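Long-range contacts in putative acetyltransferase Ta0821 (Thermoplasma acidophilum DSM 1728, PDB 3C26), which belongs to the GNAT family and probably transfers an acyl group, such as acetyl from acetyl-CoA, to an acceptor that is not known: residues S14-F22 with S68-H76; Y211-N220 with M235-R244. One frame throughout, in Å; residues are numbered along the deposited sequence.

Along the chain the two contacts follow in series: 14-22 with 68-76 is complete before 211-220 with 235-244 begins. Their centres lie about 29 Å apart and their nearest atoms about 13 Å, so they do not touch. Contact 1 sets the short helix 16-19 against strand 70-79, one of the strands of the N-terminal GNAT region; contact 2 pairs strands 214-221 and 237-243 in the C-terminal part. The two are linked through continuous strand pairing, in which 85-92, 119-125, 258-265 and 141-153 lie between 70-79 and 237-243. Helix-on-strand packing in one half and parallel strand pairing in the other are thus connected through a run of neighbouring strands.

Contact 1 of 2, residues S14-F22 with S68-H76; sequences SDIDEIKTF and SGRPVATIH. With EDO (1,2-ethanediol), chain E.
The ring of Phe22 lies against the backbone of the strand more than against its side chains. Phe22 CZ approaches Pro71 O to 3.2 Å, with that oxygen at the ring edge near the ring plane, while Val72 O sits over one face, offset toward the rim, and Ile19 CA covers the centre of the opposite face. Phe22 CE2 comes 3.4 Å from Ala73 N, obliquely. Further along the strand, the methyl CG2 of Thr74 meets Phe22 CD2 at 3.5 Å and Ile19 CG1 at 3.8 Å. With CG2 anti to the carbonyl carbon and OG1 between the backbone N and that carbon (chi1 62°), Thr74 turns its methyl to Ile19 and Phe22 and its hydroxyl to Gly89 O in the adjoining strand 85-92. At the other end the Pro71 ring is met on CG by Asp15 OD1 at 3.7 Å and on CD by Glu18 OE2 at 3.5 Å. The other Asp15 oxygen, OD2, forms a salt bridge with Arg66 and accepts from Ser12 N. Water 1 lies suspiciously close to Pro71 O and donates only weakly to Glu18 OE2. Val57 of helix 45-58 also touches Ile19. Ring and methyl packing thus seats segment 14-22, the short helix and the turn after it, on strand 70-79, while direct polar ties of Asp15 and Thr74 run to neighbouring elements.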
loop_
_atom_site.group_PDB
_atom_site.type_symbol
_atom_site.label_atom_id
_atom_site.label_comp_id
_atom_site.label_asym_id
_atom_site.label_seq_id
_atom_site.Cartn_x
_atom_site.Cartn_y
_atom_site.Cartn_z
ATOM N N SER A 14 1.170 -34.307 13.013
ATOM C CA SER A 14 0.906 -35.070 11.804
ATOM C C SER A 14 0.236 -34.198 10.758
ATOM O O SER A 14 0.177 -34.564 9.577
ATOM C CB SER A 14 0.068 -36.324 12.084
ATOM O OG SER A 14 -1.196 -35.995 12.608
ATOM N N ASP A 15 -0.201 -33.011 11.196
ATOM C CA ASP A 15 -0.893 -32.040 10.331
ATOM C C ASP A 15 0.081 -31.055 9.712
ATOM O O ASP A 15 -0.291 -30.285 8.834
ATOM C CB ASP A 15 -1.919 -31.199 11.128
ATOM C CG ASP A 15 -3.028 -32.031 11.746
ATOM O OD1 ASP A 15 -3.518 -32.957 11.094
ATOM O OD2 ASP A 15 -3.464 -31.701 12.868
ATOM N N ILE A 16 1.337 -31.104 10.147
ATOM C CA ILE A 16 2.323 -30.073 9.763
ATOM C C ILE A 16 2.585 -29.982 8.260
ATOM O O ILE A 16 2.697 -28.897 7.713
ATOM C CB ILE A 16 3.649 -30.177 10.530
ATOM C CG1 ILE A 16 3.385 -29.929 12.022
ATOM C CG2 ILE A 16 4.632 -29.092 10.098
ATOM C CD1 ILE A 16 4.683 -30.021 12.938
ATOM N N ASP A 17 2.679 -31.119 7.597
ATOM C CA ASP A 17 2.980 -31.085 6.168
ATOM C C ASP A 17 1.870 -30.385 5.386
ATOM O O ASP A 17 2.110 -29.670 4.419
ATOM C CB ASP A 17 3.222 -32.478 5.600
ATOM C CG ASP A 17 4.662 -32.923 5.708
ATOM O OD1 ASP A 17 5.543 -32.127 6.111
ATOM O OD2 ASP A 17 4.913 -34.095 5.341
ATOM N N GLU A 18 0.643 -30.554 5.862
ATOM C CA GLU A 18 -0.516 -29.955 5.206
ATOM C C GLU A 18 -0.558 -28.494 5.552
ATOM O O GLU A 18 -0.686 -27.656 4.700
ATOM C CB GLU A 18 -1.810 -30.667 5.587
ATOM C CG GLU A 18 -1.927 -31.996 4.861
ATOM C CD GLU A 18 -2.831 -32.982 5.528
ATOM O OE1 GLU A 18 -2.422 -33.616 6.534
ATOM O OE2 GLU A 18 -3.946 -33.176 5.015
ATOM N N ILE A 19 -0.352 -28.224 6.830
ATOM C CA ILE A 19 -0.391 -26.884 7.365
ATOM C C ILE A 19 0.610 -25.961 6.660
ATOM O O ILE A 19 0.332 -24.788 6.413
ATOM C CB ILE A 19 -0.154 -26.843 8.902
ATOM C CG1 ILE A 19 -1.389 -27.429 9.634
ATOM C CG2 ILE A 19 0.115 -25.400 9.328
ATOM C CD1 ILE A 19 -1.243 -27.666 11.205
ATOM N N LYS A 20 1.760 -26.527 6.329
ATOM C CA LYS A 20 2.840 -25.761 5.688
ATOM C C LYS A 20 2.463 -25.239 4.332
ATOM O O LYS A 20 3.089 -24.309 3.860
ATOM C CB LYS A 20 4.126 -26.580 5.503
ATOM C CG LYS A 20 5.068 -26.686 6.684
ATOM C CD LYS A 20 5.806 -28.011 6.488
ATOM C CE LYS A 20 6.956 -28.268 7.390
ATOM N NZ LYS A 20 7.504 -29.705 7.080
ATOM N N THR A 21 1.447 -25.836 3.715
ATOM C CA THR A 21 0.934 -25.390 2.391
ATOM C C THR A 21 -0.202 -24.350 2.457
ATOM O O THR A 21 -0.657 -23.797 1.446
ATOM C CB THR A 21 0.419 -26.558 1.581
ATOM O OG1 THR A 21 -0.764 -27.077 2.209
ATOM C CG2 THR A 21 1.538 -27.649 1.427
ATOM N N PHE A 22 -0.639 -24.064 3.665
ATOM C CA PHE A 22 -1.714 -23.078 3.895
ATOM C C PHE A 22 -1.168 -21.632 3.723
ATOM O O PHE A 22 0.020 -21.361 3.974
ATOM C CB PHE A 22 -2.272 -23.213 5.330
ATOM C CG PHE A 22 -3.068 -24.493 5.624
ATOM C CD1 PHE A 22 -3.129 -25.536 4.745
ATOM C CD2 PHE A 22 -3.705 -24.646 6.851
ATOM C CE1 PHE A 22 -3.803 -26.720 5.082
ATOM C CE2 PHE A 22 -4.404 -25.770 7.148
ATOM C CZ PHE A 22 -4.439 -26.829 6.272
ATOM N N SER A 68 -13.012 -34.606 6.942
ATOM C CA SER A 68 -12.660 -36.024 6.925
ATOM C C SER A 68 -11.237 -36.247 7.441
ATOM O O SER A 68 -10.426 -36.954 6.836
ATOM C CB SER A 68 -12.822 -36.601 5.520
ATOM O OG SER A 68 -14.004 -36.094 4.888
ATOM N N GLY A 69 -10.961 -35.588 8.568
ATOM C CA GLY A 69 -9.708 -35.740 9.311
ATOM C C GLY A 69 -8.580 -34.917 8.752
ATOM O O GLY A 69 -7.508 -34.842 9.350
ATOM N N ARG A 70 -8.816 -34.320 7.586
ATOM C CA ARG A 70 -7.775 -33.516 6.916
ATOM C C ARG A 70 -7.848 -32.066 7.326
ATOM O O ARG A 70 -8.900 -31.482 7.249
ATOM C CB ARG A 70 -7.867 -33.588 5.379
ATOM C CG ARG A 70 -7.406 -34.902 4.730
ATOM C CD ARG A 70 -7.695 -34.891 3.209
ATOM N NE ARG A 70 -9.131 -34.996 2.923
ATOM C CZ ARG A 70 -9.922 -33.972 2.636
ATOM N NH1 ARG A 70 -9.438 -32.725 2.569
ATOM N NH2 ARG A 70 -11.209 -34.203 2.428
ATOM N N PRO A 71 -6.731 -31.486 7.772
ATOM C CA PRO A 71 -6.805 -30.068 8.133
ATOM C C PRO A 71 -6.988 -29.154 6.919
ATOM O O PRO A 71 -6.320 -29.359 5.904
ATOM C CB PRO A 71 -5.472 -29.806 8.813
ATOM C CG PRO A 71 -4.549 -30.839 8.281
ATOM C CD PRO A 71 -5.394 -32.054 8.015
ATOM N N VAL A 72 -7.908 -28.175 7.020
ATOM C CA VAL A 72 -8.136 -27.238 5.898
ATOM C C VAL A 72 -7.903 -25.740 6.263
ATOM O O VAL A 72 -7.782 -24.865 5.400
ATOM C CB VAL A 72 -9.547 -27.464 5.202
ATOM C CG1 VAL A 72 -9.683 -28.924 4.656
ATOM C CG2 VAL A 72 -10.702 -27.095 6.147
ATOM N N ALA A 73 -7.807 -25.480 7.558
ATOM C CA ALA A 73 -7.595 -24.109 8.087
ATOM C C ALA A 73 -6.929 -24.171 9.453
ATOM O O ALA A 73 -7.072 -25.167 10.221
ATOM C CB ALA A 73 -8.903 -23.348 8.204
ATOM N N THR A 74 -6.189 -23.114 9.755
ATOM C CA THR A 74 -5.559 -22.996 11.071
ATOM C C THR A 74 -5.942 -21.708 11.738
ATOM O O THR A 74 -6.296 -20.709 11.087
ATOM C CB THR A 74 -3.994 -23.002 10.972
ATOM O OG1 THR A 74 -3.536 -21.866 10.194
ATOM C CG2 THR A 74 -3.471 -24.288 10.347
ATOM N N ILE A 75 -5.888 -21.754 13.061
ATOM C CA ILE A 75 -5.892 -20.555 13.881
ATOM C C ILE A 75 -4.950 -20.806 15.072
ATOM O O ILE A 75 -4.990 -21.884 15.674
ATOM C CB ILE A 75 -7.317 -20.139 14.396
ATOM C CG1 ILE A 75 -7.273 -18.809 15.127
ATOM C CG2 ILE A 75 -7.854 -21.148 15.419
ATOM C CD1 ILE A 75 -7.315 -17.641 14.276
ATOM N N HIS A 76 -4.111 -19.805 15.382
ATOM C CA HIS A 76 -3.257 -19.835 16.584
ATOM C C HIS A 76 -3.922 -19.052 17.730
ATOM O O HIS A 76 -4.512 -18.014 17.513
ATOM C CB HIS A 76 -1.867 -19.250 16.281
ATOM C CG HIS A 76 -0.955 -19.171 17.477
ATOM N ND1 HIS A 76 -0.428 -17.979 17.946
ATOM C CD2 HIS A 76 -0.477 -20.143 18.292
ATOM C CE1 HIS A 76 0.316 -18.229 19.014
ATOM N NE2 HIS A 76 0.312 -19.534 19.235
HETATM C C1 EDO E . -0.178 -14.158 18.293
HETATM O O1 EDO E . 0.778 -15.076 18.807
HETATM C C2 EDO E . -0.474 -14.525 16.864
HETATM O O2 EDO E . -1.044 -15.810 16.800
HETATM O O HOH W 1 -5.428 -30.473 3.811
#

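Contact 2 of 2, residues Y211-N220 with M235-R244; sequences YEGGIDLFVN and MNGRITFYVR
Leu217 and Phe241 form the apolar centre: Leu217 CD1 makes a CH-pi contact over one face of the Phe241 ring, 4.3 Å from its centroid, and meets Ile239 CG2 at 3.7 Å. Ile215 extends this layer to the selenomethionine Met235, whose bend at the third torsion (chi3 -63°) brings Met235 CE within 3.7 Å of Ile215 CD1. On the other side of the strand pair, Phe218 and Tyr242 form an offset stack, centroids 4.5 Å apart and planes at 8°. Backbone bonds in parallel register, from Arg238 N to Gly213 O through Arg244 N to Val219 O, join short segments 214-220 and 237-243, whose N-to-C directions differ by 5°. Water 2 lies within hydrogen-bonding distance of Tyr211 OH, Asp216 OD1, Arg238 O and Thr240 OG1, with more acceptors around it than protons; Asp216 OD1 is also bonded to Thr44 OG1. At the polar end, Arg244 grips Asn220 O side-on in the guanidinium plane, NE at 2.9 Å and NH2 at 3.2 Å; NH2 also bonds Cys174 O, and NH1 forms a salt bridge with Glu144. Helix 225-232 of this beta-alpha-beta unit covers Leu217 and Phe241 with Phe228, while strand 204-211 pairs with 214-221 and 141-153 with 237-243.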
loop_
_atom_site.group_PDB
_atom_site.type_symbol
_atom_site.label_atom_id
_atom_site.label_comp_id
_atom_site.label_asym_id
_atom_site.label_seq_id
_atom_site.Cartn_x
_atom_site.Cartn_y
_atom_site.Cartn_z
ATOM N N TYR A 211 15.907 -11.524 12.538
ATOM C CA TYR A 211 15.652 -12.799 11.862
ATOM C C TYR A 211 16.590 -12.927 10.690
ATOM O O TYR A 211 17.416 -12.041 10.478
ATOM C CB TYR A 211 14.176 -12.928 11.444
ATOM C CG TYR A 211 13.678 -11.835 10.499
ATOM C CD1 TYR A 211 13.782 -11.989 9.122
ATOM C CD2 TYR A 211 13.105 -10.680 10.976
ATOM C CE1 TYR A 211 13.360 -11.021 8.261
ATOM C CE2 TYR A 211 12.693 -9.673 10.110
ATOM C CZ TYR A 211 12.802 -9.869 8.755
ATOM O OH TYR A 211 12.394 -8.908 7.864
ATOM N N GLU A 212 16.484 -14.040 9.973
ATOM C CA GLU A 212 17.339 -14.286 8.825
ATOM C C GLU A 212 16.935 -13.409 7.672
ATOM O O GLU A 212 15.928 -13.654 7.027
ATOM C CB GLU A 212 17.309 -15.767 8.382
ATOM C CG GLU A 212 17.749 -16.733 9.415
ATOM C CD GLU A 212 19.231 -16.710 9.672
ATOM O OE1 GLU A 212 20.000 -16.323 8.779
ATOM O OE2 GLU A 212 19.635 -17.113 10.768
ATOM N N GLY A 213 17.697 -12.358 7.405
ATOM C CA GLY A 213 17.334 -11.462 6.312
ATOM C C GLY A 213 16.844 -10.067 6.745
ATOM O O GLY A 213 16.747 -9.133 5.948
ATOM N N GLY A 214 16.615 -9.897 8.019
ATOM C CA GLY A 214 16.169 -8.585 8.511
ATOM C C GLY A 214 15.860 -8.499 9.978
ATOM O O GLY A 214 16.237 -9.365 10.756
ATOM N N ILE A 215 15.155 -7.414 10.332
ATOM C CA ILE A 215 14.808 -7.105 11.714
ATOM C C ILE A 215 13.533 -6.321 11.742
ATOM O O ILE A 215 13.312 -5.428 10.922
ATOM C CB ILE A 215 15.895 -6.240 12.448
ATOM C CG1 ILE A 215 17.294 -6.832 12.289
ATOM C CG2 ILE A 215 15.575 -6.066 13.943
ATOM C CD1 ILE A 215 18.424 -5.860 12.650
ATOM N N ASP A 216 12.644 -6.744 12.633
ATOM C CA ASP A 216 11.420 -6.027 12.893
ATOM C C ASP A 216 11.549 -5.340 14.256
ATOM O O ASP A 216 12.060 -5.938 15.203
ATOM C CB ASP A 216 10.204 -6.996 12.966
ATOM C CG ASP A 216 9.887 -7.716 11.641
ATOM O OD1 ASP A 216 10.014 -7.137 10.551
ATOM O OD2 ASP A 216 9.469 -8.885 11.695
ATOM N N LEU A 217 11.104 -4.083 14.317
ATOM C CA LEU A 217 11.065 -3.287 15.525
ATOM C C LEU A 217 9.693 -2.719 15.731
ATOM O O LEU A 217 9.137 -2.085 14.848
ATOM C CB LEU A 217 12.133 -2.145 15.512
ATOM C CG LEU A 217 13.567 -2.665 15.216
ATOM C CD1 LEU A 217 13.922 -2.584 13.731
ATOM C CD2 LEU A 217 14.606 -1.893 16.052
ATOM N N PHE A 218 9.136 -2.981 16.898
ATOM C CA PHE A 218 7.855 -2.443 17.297
ATOM C C PHE A 218 8.051 -1.303 18.291
ATOM O O PHE A 218 8.415 -1.496 19.455
ATOM C CB PHE A 218 6.994 -3.511 17.937
ATOM C CG PHE A 218 6.444 -4.472 16.992
ATOM C CD1 PHE A 218 7.250 -5.433 16.401
ATOM C CD2 PHE A 218 5.107 -4.397 16.623
ATOM C CE1 PHE A 218 6.720 -6.332 15.507
ATOM C CE2 PHE A 218 4.555 -5.325 15.723
ATOM C CZ PHE A 218 5.359 -6.264 15.158
ATOM N N VAL A 219 7.777 -0.100 17.831
ATOM C CA VAL A 219 8.001 1.084 18.653
ATOM C C VAL A 219 6.730 1.398 19.385
ATOM O O VAL A 219 5.808 2.002 18.850
ATOM C CB VAL A 219 8.465 2.257 17.829
ATOM C CG1 VAL A 219 8.853 3.474 18.738
ATOM C CG2 VAL A 219 9.645 1.810 17.004
ATOM N N ASN A 220 6.721 0.962 20.632
ATOM C CA ASN A 220 5.585 1.135 21.556
ATOM C C ASN A 220 5.540 2.493 22.249
ATOM O O ASN A 220 4.487 2.951 22.692
ATOM C CB ASN A 220 5.611 0.028 22.602
ATOM C CG ASN A 220 5.255 -1.344 22.013
ATOM O OD1 ASN A 220 4.182 -1.503 21.447
ATOM N ND2 ASN A 220 6.159 -2.319 22.132
HETATM N N MSE A 235 20.543 -0.627 9.631
HETATM C CA MSE A 235 20.958 -1.971 9.895
HETATM C C MSE A 235 20.769 -2.784 8.644
HETATM O O MSE A 235 20.027 -2.423 7.734
HETATM C CB MSE A 235 20.192 -2.551 11.064
HETATM C CG MSE A 235 20.577 -1.836 12.345
HETATM SE SE MSE A 235 19.821 -2.598 13.948
HETATM C CE MSE A 235 17.945 -2.265 13.479
ATOM N N ASN A 236 21.416 -3.925 8.643
ATOM C CA ASN A 236 21.446 -4.793 7.471
ATOM C C ASN A 236 20.191 -5.650 7.211
ATOM O O ASN A 236 19.622 -6.301 8.097
ATOM C CB ASN A 236 22.678 -5.691 7.528
ATOM C CG ASN A 236 23.384 -5.747 6.238
ATOM O OD1 ASN A 236 23.453 -4.739 5.527
ATOM N ND2 ASN A 236 23.933 -6.911 5.905
ATOM N N GLY A 237 19.813 -5.644 5.937
ATOM C CA GLY A 237 18.669 -6.381 5.442
ATOM C C GLY A 237 17.407 -5.574 5.494
ATOM O O GLY A 237 17.433 -4.342 5.493
ATOM N N ARG A 238 16.277 -6.274 5.547
ATOM C CA ARG A 238 15.029 -5.579 5.610
ATOM C C ARG A 238 14.717 -5.104 7.041
ATOM O O ARG A 238 14.548 -5.905 7.965
ATOM C CB ARG A 238 13.897 -6.434 5.097
ATOM C CG ARG A 238 12.547 -5.665 5.032
ATOM C CD ARG A 238 11.445 -6.635 4.564
ATOM N NE ARG A 238 10.173 -5.943 4.369
ATOM C CZ ARG A 238 9.099 -6.458 3.771
ATOM N NH1 ARG A 238 9.107 -7.703 3.307
ATOM N NH2 ARG A 238 8.009 -5.720 3.645
ATOM N N ILE A 239 14.663 -3.784 7.198
ATOM C CA ILE A 239 14.379 -3.167 8.508
ATOM C C ILE A 239 13.005 -2.531 8.488
ATOM O O ILE A 239 12.749 -1.591 7.729
ATOM C CB ILE A 239 15.432 -2.096 8.953
ATOM C CG1 ILE A 239 16.844 -2.634 8.803
ATOM C CG2 ILE A 239 15.200 -1.686 10.404
ATOM C CD1 ILE A 239 17.058 -4.008 9.460
ATOM N N THR A 240 12.131 -3.056 9.343
ATOM C CA THR A 240 10.723 -2.639 9.416
ATOM C C THR A 240 10.333 -2.213 10.827
ATOM O O THR A 240 10.491 -2.956 11.833
ATOM C CB THR A 240 9.736 -3.782 8.959
ATOM O OG1 THR A 240 10.209 -4.431 7.744
ATOM C CG2 THR A 240 8.294 -3.256 8.754
ATOM N N PHE A 241 9.816 -0.994 10.867
ATOM C CA PHE A 241 9.311 -0.399 12.091
ATOM C C PHE A 241 7.829 -0.364 12.049
ATOM O O PHE A 241 7.231 0.116 11.093
ATOM C CB PHE A 241 9.795 1.032 12.266
ATOM C CG PHE A 241 11.286 1.164 12.329
ATOM C CD1 PHE A 241 12.030 1.234 11.159
ATOM C CD2 PHE A 241 11.959 1.200 13.550
ATOM C CE1 PHE A 241 13.387 1.356 11.195
ATOM C CE2 PHE A 241 13.342 1.326 13.580
ATOM C CZ PHE A 241 14.047 1.414 12.418
ATOM N N TYR A 242 7.260 -0.904 13.129
ATOM C CA TYR A 242 5.832 -0.837 13.407
ATOM C C TYR A 242 5.731 0.150 14.541
ATOM O O TYR A 242 6.165 -0.121 15.645
ATOM C CB TYR A 242 5.301 -2.196 13.795
ATOM C CG TYR A 242 5.401 -3.255 12.707
ATOM C CD1 TYR A 242 6.550 -4.006 12.523
ATOM C CD2 TYR A 242 4.328 -3.522 11.909
ATOM C CE1 TYR A 242 6.611 -4.983 11.583
ATOM C CE2 TYR A 242 4.367 -4.514 10.958
ATOM C CZ TYR A 242 5.512 -5.234 10.783
ATOM O OH TYR A 242 5.543 -6.176 9.781
ATOM N N VAL A 243 5.203 1.322 14.234
ATOM C CA VAL A 243 5.213 2.459 15.161
ATOM C C VAL A 243 3.827 2.830 15.635
ATOM O O VAL A 243 2.924 2.942 14.858
ATOM C CB VAL A 243 5.905 3.693 14.524
ATOM C CG1 VAL A 243 6.035 4.833 15.531
ATOM C CG2 VAL A 243 7.292 3.332 14.013
ATOM N N ARG A 244 3.674 2.960 16.949
ATOM C CA ARG A 244 2.386 3.257 17.509
ATOM C C ARG A 244 1.865 4.558 16.901
ATOM O O ARG A 244 2.575 5.544 16.800
ATOM C CB ARG A 244 2.415 3.300 19.051
ATOM C CG ARG A 244 0.986 3.421 19.656
ATOM C CD ARG A 244 1.009 3.813 21.106
ATOM N NE ARG A 244 1.719 2.881 21.976
ATOM C CZ ARG A 244 1.192 1.824 22.585
ATOM N NH1 ARG A 244 -0.050 1.471 22.395
ATOM N NH2 ARG A 244 1.950 1.098 23.374
HETATM O O HOH W 2 11.764 -6.614 8.635
#